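Local coordinates for protein CaaX farnesyltransferase alpha subunit Ram2 (Aspergillus fumigatus, PDB 4L9P) that probably serves as the alpha subunit of a protein prenyltransferase, pairing with the beta subunit Ram1 to attach farnesyl groups to proteins ending in a CaaX motif, at residues A[257-262]-A[303-308]; A[264-269]-A[307-312]. The protein carries 1 engineered substitution. All coordinates share one frame; numbering follows the deposited sequence.

Contact 1 of 2, residues A[257-262]-A[303-308]; sequences ENRSPW and SSHAIE. With EDO (1,2-ethanediol), chain H.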
ATOM      1  N   GLU A 257      13.994 -20.563   9.994  1.00  9.11           N
ATOM      2  CA  GLU A 257      13.463 -20.088   8.706  1.00  9.50           C
ATOM      3  C   GLU A 257      12.624 -18.805   8.861  1.00  8.88           C
ATOM      4  O   GLU A 257      12.114 -18.290   7.875  1.00 10.82           O
ATOM      5  CB  GLU A 257      12.659 -21.213   8.044  1.00 11.70           C
ATOM      6  CG  GLU A 257      12.254 -21.006   6.573  1.00 13.57           C
ATOM      7  CD  GLU A 257      13.398 -20.689   5.637  1.00 15.40           C
ATOM      8  OE1 GLU A 257      14.552 -20.876   6.037  1.00 15.16           O
ATOM      9  OE2 GLU A 257      13.138 -20.282   4.470  1.00 16.77           O
ATOM     10  N   ASN A 258      12.522 -18.257  10.073  1.00  8.84           N
ATOM     11  CA  ASN A 258      11.732 -17.031  10.294  1.00  7.64           C
ATOM     12  C   ASN A 258      12.516 -15.817   9.791  1.00  7.37           C
ATOM     13  O   ASN A 258      13.552 -15.465  10.360  1.00  8.78           O
ATOM     14  CB  ASN A 258      11.549 -16.950  11.784  1.00  7.95           C
ATOM     15  CG  ASN A 258      10.914 -15.670  12.282  1.00  7.50           C
ATOM     16  OD1 ASN A 258      10.320 -14.888  11.535  1.00  6.77           O
ATOM     17  ND2 ASN A 258      11.007 -15.485  13.613  1.00  6.65           N
ATOM     18  N   ARG A 259      12.031 -15.144   8.750  1.00  6.51           N
ATOM     19  CA  ARG A 259      12.771 -14.027   8.162  0.57  6.92           C
ATOM     20  C   ARG A 259      12.988 -12.872   9.136  1.00  6.71           C
ATOM     21  O   ARG A 259      14.003 -12.201   9.082  1.00  7.31           O
ATOM     22  CB  ARG A 259      12.030 -13.522   6.923  0.57  8.74           C
ATOM     23  CG  ARG A 259      12.645 -12.294   6.266  0.57 11.31           C
ATOM     24  CD  ARG A 259      11.836 -11.976   5.025  0.57 13.22           C
ATOM     25  NE  ARG A 259      11.750 -13.147   4.118  0.57 15.63           N
ATOM     26  CZ  ARG A 259      12.685 -13.545   3.261  0.57 14.65           C
ATOM     27  NH1 ARG A 259      13.814 -12.828   3.087  0.57 15.64           N
ATOM     28  NH2 ARG A 259      12.444 -14.625   2.506  0.57 12.46           N
ATOM     29  N   SER A 260      11.996 -12.612   9.996  1.00  5.98           N
ATOM     30  CA  SER A 260      11.986 -11.335  10.748  1.00  6.04           C
ATOM     31  C   SER A 260      13.263 -11.024  11.545  1.00  6.50           C
ATOM     32  O   SER A 260      13.779  -9.936  11.409  1.00  6.60           O
ATOM     33  CB  SER A 260      10.748 -11.246  11.663  1.00  6.39           C
ATOM     34  OG  SER A 260       9.552 -11.229  10.868  1.00  5.79           O
ATOM     35  N   PRO A 261      13.768 -11.974  12.371  1.00  7.07           N
ATOM     36  CA  PRO A 261      14.992 -11.650  13.139  1.00  6.92           C
ATOM     37  C   PRO A 261      16.225 -11.521  12.241  1.00  7.39           C
ATOM     38  O   PRO A 261      17.123 -10.792  12.617  1.00  7.90           O
ATOM     39  CB  PRO A 261      15.175 -12.854  14.089  1.00  6.81           C
ATOM     40  CG  PRO A 261      14.410 -14.010  13.407  1.00  7.05           C
ATOM     41  CD  PRO A 261      13.178 -13.259  12.824  1.00  6.97           C
ATOM     42  N   TRP A 262      16.269 -12.217  11.105  1.00  6.88           N
ATOM     43  CA  TRP A 262      17.402 -12.049  10.185  1.00  6.90           C
ATOM     44  C   TRP A 262      17.376 -10.637   9.616  1.00  7.24           C
ATOM     45  O   TRP A 262      18.422  -9.971   9.509  1.00  7.90           O
ATOM     46  CB  TRP A 262      17.350 -13.067   9.044  1.00  7.70           C
ATOM     47  CG  TRP A 262      17.628 -14.481   9.481  1.00  8.65           C
ATOM     48  CD1 TRP A 262      16.703 -15.443   9.735  1.00  8.71           C
ATOM     49  CD2 TRP A 262      18.909 -15.110   9.594  1.00  8.92           C
ATOM     50  NE1 TRP A 262      17.328 -16.654  10.034  1.00  9.14           N
ATOM     51  CE2 TRP A 262      18.683 -16.464   9.972  1.00  9.02           C
ATOM     52  CE3 TRP A 262      20.240 -14.660   9.436  1.00  9.88           C
ATOM     53  CZ2 TRP A 262      19.749 -17.389  10.156  1.00  9.53           C
ATOM     54  CZ3 TRP A 262      21.306 -15.577   9.670  1.00 11.15           C
ATOM     55  CH2 TRP A 262      21.038 -16.925   9.987  1.00 10.91           C
ATOM     56  N   SER A 303      18.100 -23.003   7.168  1.00 14.88           N
ATOM     57  CA  SER A 303      17.613 -21.623   6.956  1.00 13.36           C
ATOM     58  C   SER A 303      18.017 -21.058   5.608  1.00 12.10           C
ATOM     59  O   SER A 303      19.235 -20.940   5.325  1.00 12.53           O
ATOM     60  CB  SER A 303      18.172 -20.703   8.062  1.00 13.10           C
ATOM     61  OG  SER A 303      17.697 -19.361   7.857  1.00 14.24           O
ATOM     62  N   SER A 304      17.030 -20.687   4.767  1.00 11.11           N
ATOM     63  CA  SER A 304      17.357 -20.010   3.510  1.00 12.28           C
ATOM     64  C   SER A 304      17.990 -18.634   3.768  1.00 12.61           C
ATOM     65  O   SER A 304      18.810 -18.126   2.974  1.00 12.12           O
ATOM     66  CB  SER A 304      16.119 -19.894   2.625  1.00 12.94           C
ATOM     67  OG  SER A 304      15.139 -19.075   3.255  1.00 13.58           O
ATOM     68  N   HIS A 305      17.601 -18.011   4.892  1.00 11.86           N
ATOM     69  CA  HIS A 305      18.181 -16.727   5.247  1.00 11.69           C
ATOM     70  C   HIS A 305      19.666 -16.803   5.509  1.00 10.88           C
ATOM     71  O   HIS A 305      20.410 -15.850   5.237  1.00 11.19           O
ATOM     72  CB  HIS A 305      17.436 -16.153   6.499  1.00 10.95           C
ATOM     73  CG  HIS A 305      15.957 -16.255   6.312  1.00 11.25           C
ATOM     74  ND1 HIS A 305      15.323 -15.601   5.277  1.00 12.61           N
ATOM     75  CD2 HIS A 305      15.018 -17.015   6.924  1.00 11.16           C
ATOM     76  CE1 HIS A 305      14.052 -15.938   5.282  1.00 12.19           C
ATOM     77  NE2 HIS A 305      13.832 -16.790   6.265  1.00 11.70           N
ATOM     78  N   ALA A 306      20.107 -17.939   6.063  1.00 10.19           N
ATOM     79  CA  ALA A 306      21.538 -18.171   6.291  1.00 11.51           C
ATOM     80  C   ALA A 306      22.275 -18.250   4.968  1.00 12.56           C
ATOM     81  O   ALA A 306      23.355 -17.705   4.851  1.00 12.40           O
ATOM     82  CB  ALA A 306      21.719 -19.401   7.105  1.00 12.71           C
ATOM     83  N   ILE A 307      21.660 -18.877   3.967  1.00 12.02           N
ATOM     84  CA  ILE A 307      22.311 -18.967   2.651  1.00 12.76           C
ATOM     85  C   ILE A 307      22.402 -17.570   2.035  1.00 13.42           C
ATOM     86  O   ILE A 307      23.468 -17.191   1.471  1.00 14.84           O
ATOM     87  CB  ILE A 307      21.523 -19.899   1.686  1.00 12.69           C
ATOM     88  CG1 ILE A 307      21.385 -21.308   2.267  1.00 15.47           C
ATOM     89  CG2 ILE A 307      22.153 -19.949   0.288  1.00 12.96           C
ATOM     90  CD1 ILE A 307      20.531 -22.197   1.394  1.00 18.10           C
ATOM     91  N   GLU A 308      21.325 -16.759   2.129  1.00 12.54           N
ATOM     92  CA  GLU A 308      21.394 -15.412   1.548  1.00 14.26           C
ATOM     93  C   GLU A 308      22.410 -14.545   2.284  1.00 14.25           C
ATOM     94  O   GLU A 308      23.133 -13.739   1.678  1.00 15.65           O
ATOM     95  CB  GLU A 308      20.035 -14.781   1.662  1.00 15.37           C
ATOM     96  CG  GLU A 308      19.997 -13.405   0.985  1.00 17.98           C
ATOM     97  CD  GLU A 308      18.635 -12.798   1.192  1.00 21.17           C
ATOM     98  OE1 GLU A 308      17.908 -13.302   2.109  1.00 22.95           O
ATOM     99  OE2 GLU A 308      18.274 -11.835   0.476  1.00 21.87           O
TER
HETATM  100  C1  EDO H 405      11.370 -19.874   1.332  1.00 22.19           C
HETATM  101  O1  EDO H 405      11.636 -20.819   0.288  1.00 22.23           O
HETATM  102  C2  EDO H 405      10.559 -20.615   2.395  1.00 23.57           C
HETATM  103  O2  EDO H 405      11.325 -21.664   3.036  1.00 22.66           O
HETATM  104  O   HOH W   1      14.638 -16.759   1.599  1.00 28.90           O

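Contact 2 of 2, residues A[264-269]-A[307-312]; sequences YARGVL and IEWLAD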
ATOM      1  N   TYR A 264      15.930  -8.045  11.008  1.00  6.79           N
ATOM      2  CA  TYR A 264      16.220  -7.123  12.119  1.00  7.01           C
ATOM      3  C   TYR A 264      17.745  -7.053  12.318  1.00  7.31           C
ATOM      4  O   TYR A 264      18.324  -5.953  12.422  1.00  7.59           O
ATOM      5  CB  TYR A 264      15.514  -7.640  13.368  1.00  7.22           C
ATOM      6  CG  TYR A 264      15.728  -6.785  14.570  1.00  6.64           C
ATOM      7  CD1 TYR A 264      14.986  -5.596  14.717  1.00  7.97           C
ATOM      8  CD2 TYR A 264      16.668  -7.119  15.550  1.00  8.02           C
ATOM      9  CE1 TYR A 264      15.189  -4.786  15.817  1.00  7.97           C
ATOM     10  CE2 TYR A 264      16.891  -6.302  16.685  1.00  7.52           C
ATOM     11  CZ  TYR A 264      16.147  -5.139  16.798  1.00  7.76           C
ATOM     12  OH  TYR A 264      16.329  -4.289  17.878  1.00  9.21           O
ATOM     13  N   ALA A 265      18.425  -8.191  12.311  1.00  7.20           N
ATOM     14  CA  ALA A 265      19.886  -8.176  12.498  1.00  7.67           C
ATOM     15  C   ALA A 265      20.615  -7.436  11.389  1.00  8.03           C
ATOM     16  O   ALA A 265      21.570  -6.696  11.654  1.00  9.81           O
ATOM     17  CB  ALA A 265      20.453  -9.618  12.619  1.00  8.72           C
ATOM     18  N   ARG A 266      20.168  -7.614  10.147  1.00  7.96           N
ATOM     19  CA  ARG A 266      20.741  -6.788   9.067  1.00  8.99           C
ATOM     20  C   ARG A 266      20.558  -5.307   9.388  1.00  9.34           C
ATOM     21  O   ARG A 266      21.468  -4.509   9.161  1.00 11.08           O
ATOM     22  CB  ARG A 266      20.118  -7.111   7.719  1.00 10.67           C
ATOM     23  CG  ARG A 266      20.503  -8.476   7.205  1.00 12.54           C
ATOM     24  CD  ARG A 266      19.744  -8.840   5.987  1.00 14.08           C
ATOM     25  NE  ARG A 266      20.199 -10.065   5.304  1.00 14.80           N
ATOM     26  CZ  ARG A 266      21.092 -10.110   4.305  1.00 16.45           C
ATOM     27  NH1 ARG A 266      21.708  -9.020   3.883  1.00 16.38           N
ATOM     28  NH2 ARG A 266      21.361 -11.282   3.737  1.00 17.13           N
ATOM     29  N   GLY A 267      19.384  -4.931   9.863  1.00  9.14           N
ATOM     30  CA  GLY A 267      19.162  -3.537  10.194  1.00  9.95           C
ATOM     31  C   GLY A 267      20.044  -3.080  11.334  1.00  9.79           C
ATOM     32  O   GLY A 267      20.563  -1.942  11.321  1.00 10.76           O
ATOM     33  N   VAL A 268      20.239  -3.920  12.340  1.00  8.97           N
ATOM     34  CA  VAL A 268      21.137  -3.530  13.442  1.00 10.11           C
ATOM     35  C   VAL A 268      22.564  -3.339  12.971  1.00 10.46           C
ATOM     36  O   VAL A 268      23.218  -2.347  13.339  1.00 10.57           O
ATOM     37  CB  VAL A 268      21.115  -4.592  14.542  1.00 10.25           C
ATOM     38  CG1 VAL A 268      22.172  -4.266  15.643  1.00 11.55           C
ATOM     39  CG2 VAL A 268      19.688  -4.693  15.144  1.00 10.45           C
ATOM     40  N   LEU A 269      23.043  -4.269  12.129  1.00 10.60           N
ATOM     41  CA  LEU A 269      24.438  -4.145  11.622  1.00 11.01           C
ATOM     42  C   LEU A 269      24.583  -2.887  10.770  1.00 11.66           C
ATOM     43  O   LEU A 269      25.573  -2.175  10.876  1.00 12.59           O
ATOM     44  CB  LEU A 269      24.884  -5.407  10.879  1.00 11.45           C
ATOM     45  CG  LEU A 269      24.979  -6.637  11.796  1.00 11.90           C
ATOM     46  CD1 LEU A 269      25.066  -7.939  10.967  1.00 13.54           C
ATOM     47  CD2 LEU A 269      26.209  -6.546  12.686  1.00 11.68           C
ATOM     48  N   ILE A 307      21.660 -18.877   3.967  1.00 12.02           N
ATOM     49  CA  ILE A 307      22.311 -18.967   2.651  1.00 12.76           C
ATOM     50  C   ILE A 307      22.402 -17.570   2.035  1.00 13.42           C
ATOM     51  O   ILE A 307      23.468 -17.191   1.471  1.00 14.84           O
ATOM     52  CB  ILE A 307      21.523 -19.899   1.686  1.00 12.69           C
ATOM     53  CG1 ILE A 307      21.385 -21.308   2.267  1.00 15.47           C
ATOM     54  CG2 ILE A 307      22.153 -19.949   0.288  1.00 12.96           C
ATOM     55  CD1 ILE A 307      20.531 -22.197   1.394  1.00 18.10           C
ATOM     56  N   GLU A 308      21.325 -16.759   2.129  1.00 12.54           N
ATOM     57  CA  GLU A 308      21.394 -15.412   1.548  1.00 14.26           C
ATOM     58  C   GLU A 308      22.410 -14.545   2.284  1.00 14.25           C
ATOM     59  O   GLU A 308      23.133 -13.739   1.678  1.00 15.65           O
ATOM     60  CB  GLU A 308      20.035 -14.781   1.662  1.00 15.37           C
ATOM     61  CG  GLU A 308      19.997 -13.405   0.985  1.00 17.98           C
ATOM     62  CD  GLU A 308      18.635 -12.798   1.192  1.00 21.17           C
ATOM     63  OE1 GLU A 308      17.908 -13.302   2.109  1.00 22.95           O
ATOM     64  OE2 GLU A 308      18.274 -11.835   0.476  1.00 21.87           O
ATOM     65  N   TRP A 309      22.498 -14.737   3.601  1.00 12.01           N
ATOM     66  CA  TRP A 309      23.488 -14.006   4.391  1.00 12.59           C
ATOM     67  C   TRP A 309      24.897 -14.328   3.903  1.00 13.93           C
ATOM     68  O   TRP A 309      25.729 -13.418   3.687  1.00 15.31           O
ATOM     69  CB  TRP A 309      23.353 -14.403   5.860  1.00 13.03           C
ATOM     70  CG  TRP A 309      24.055 -13.490   6.795  1.00 12.76           C
ATOM     71  CD1 TRP A 309      25.397 -13.389   7.002  1.00 13.21           C
ATOM     72  CD2 TRP A 309      23.434 -12.532   7.652  1.00 11.93           C
ATOM     73  NE1 TRP A 309      25.649 -12.424   7.963  1.00 14.09           N
ATOM     74  CE2 TRP A 309      24.454 -11.875   8.363  1.00 13.00           C
ATOM     75  CE3 TRP A 309      22.088 -12.168   7.887  1.00 11.79           C
ATOM     76  CZ2 TRP A 309      24.181 -10.876   9.301  1.00 12.14           C
ATOM     77  CZ3 TRP A 309      21.808 -11.177   8.826  1.00 11.05           C
ATOM     78  CH2 TRP A 309      22.848 -10.544   9.520  1.00 11.58           C
ATOM     79  N   LEU A 310      25.163 -15.628   3.726  1.00 13.91           N
ATOM     80  CA  LEU A 310      26.480 -16.050   3.208  1.00 15.28           C
ATOM     81  C   LEU A 310      26.756 -15.494   1.801  1.00 15.97           C
ATOM     82  O   LEU A 310      27.887 -15.104   1.510  1.00 16.35           O
ATOM     83  CB  LEU A 310      26.608 -17.583   3.239  1.00 16.85           C
ATOM     84  CG  LEU A 310      26.676 -18.095   4.678  1.00 17.65           C
ATOM     85  CD1 LEU A 310      26.534 -19.615   4.761  1.00 18.70           C
ATOM     86  CD2 LEU A 310      27.903 -17.580   5.473  1.00 17.89           C
ATOM     87  N   ALA A 311      25.748 -15.445   0.930  1.00 15.39           N
ATOM     88  CA  ALA A 311      25.978 -14.939  -0.402  1.00 15.97           C
ATOM     89  C   ALA A 311      26.462 -13.509  -0.286  1.00 16.89           C
ATOM     90  O   ALA A 311      27.360 -13.095  -1.000  1.00 18.07           O
ATOM     91  CB  ALA A 311      24.702 -14.984  -1.190  1.00 16.43           C
ATOM     92  N   ASP A 312      25.812 -12.723   0.587  1.00 16.48           N
ATOM     93  CA  ASP A 312      26.218 -11.326   0.744  1.00 16.01           C
ATOM     94  C   ASP A 312      27.597 -11.164   1.376  1.00 17.84           C
ATOM     95  O   ASP A 312      28.375 -10.283   0.944  1.00 19.00           O
ATOM     96  CB  ASP A 312      25.181 -10.524   1.543  1.00 15.45           C
ATOM     97  CG  ASP A 312      23.889 -10.330   0.778  1.00 16.39           C
ATOM     98  OD1 ASP A 312      23.872 -10.422  -0.476  1.00 19.10           O
ATOM     99  OD2 ASP A 312      22.869 -10.049   1.426  1.00 16.01           O
TER

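Contact 1 of 2, residues A[257-262]-A[303-308]
The carboxylate of E257 faces the first turn of helix 304-317 and takes two hydrogen bonds from S304. Backbone N of S304 donates to E257 OE1 over 2.8 Å, on that oxygen's syn lone pair, while OG of S304 gives its proton to E257 OE2 at 2.6 Å. The side chain gets there because it bends at chi2 (54°), which brings its end closer to the other segment. A 1,2-ethanediol, probably from the crystallisation liquor, donates to the same OE2. A third bond runs from H305 NE2 to the carbonyl oxygen of E257 (2.8 Å); the acceptor lies in the imidazole plane, but the donor sits well above the carbonyl plane.

Two helix starts meet in this contact. N258 is the N-cap of helix 259-272, its OD1 accepting from S260 N, and S303 is the N-cap of helix 304-317, its OG taking a weak bond from A306 N and also hydrogen-bonding to the carbonyl of P256. The helices belong to the all-helical, right-handed superhelix characteristic of prenyltransferase alpha subunits, and N361 of the Ram1 chain binds both N258 and S260.

Packing centres on H305. Its CB lies over one face of W262, 3.3 Å from the centroid of the five-membered ring and nearly on the ring normal, a CH-pi contact. R259 CA makes another over the imidazole face. In the conformer described, one of two, the R259 guanidinium stands almost perpendicular to this ring (planes 85° apart), with H305 CE1 3.4 Å from R259 CZ, and one water connects R259 NH2 to S304 OG. At the far end of the indole, W262 CH2 meets A306 CB at 3.9 Å, while W262 NE1 shares the P256 carbonyl with S303.

Contact 2 of 2, residues A[264-269]-A[307-312]
R266 and D312 form a salt bridge in which both terminal nitrogens of the guanidinium converge on one carboxylate oxygen. The distances to D312 OD2 are 2.9 Å from R266 NH1 and 3.0 Å from R266 NH2, and the oxygen lies close to the guanidinium plane. The NH1 bond uses the anti lone pair of OD2. Carboxylate and guanidinium are turned nearly at right angles, their planes 87° apart. The other oxygen, OD1, forms a salt bridge with R349.

E308 adds negative charge nearby, although its carboxylate does not bond to R266; its CG packs 3.7 Å from R266 NH2.

The R266 chain is extended from CG to NE and runs past the indole of W309 in the opposite sense, with R266 CG 3.4 Å from W309 CZ3. A chi1 of -165° sets the W309 indole opposite its own backbone nitrogen, and the six-membered ring points at helix 259-272. There L269 CD1 meets the ring edge, 3.5 Å from W309 CZ2, and A265 CB lies 4.0 Å from W309 CH2. W279 stacks on the indole, whose NE1 bonds to the carbonyl of L276.

The axes of segments 264-269 and 307-312 come no closer than 12.9 Å and run 28° apart, so long side chains bridge this pair of near-parallel helices, as between successive same-direction helices of an alpha-alpha superhelix.

In the fold
Contacts 1 and 2 join the same two helices, 259-272 and 304-317, and their centres are about 8 Å apart. Along the chain the order is 257-262, 264-269, 303-308, 307-312, the last two overlapping at I307 and E308, so contact 1 covers the helix starts and contact 2 the following turns. The indoles of W262 and W309 connect them directly, with W262 CE3 3.5 Å from W309 CE3. Both centres lie about 22 Å from the chain's centre. Together the contacts join two helices of the C-terminal part of the superhelix, and the Ram1 chain packs against each contact, more extensively at contact 1.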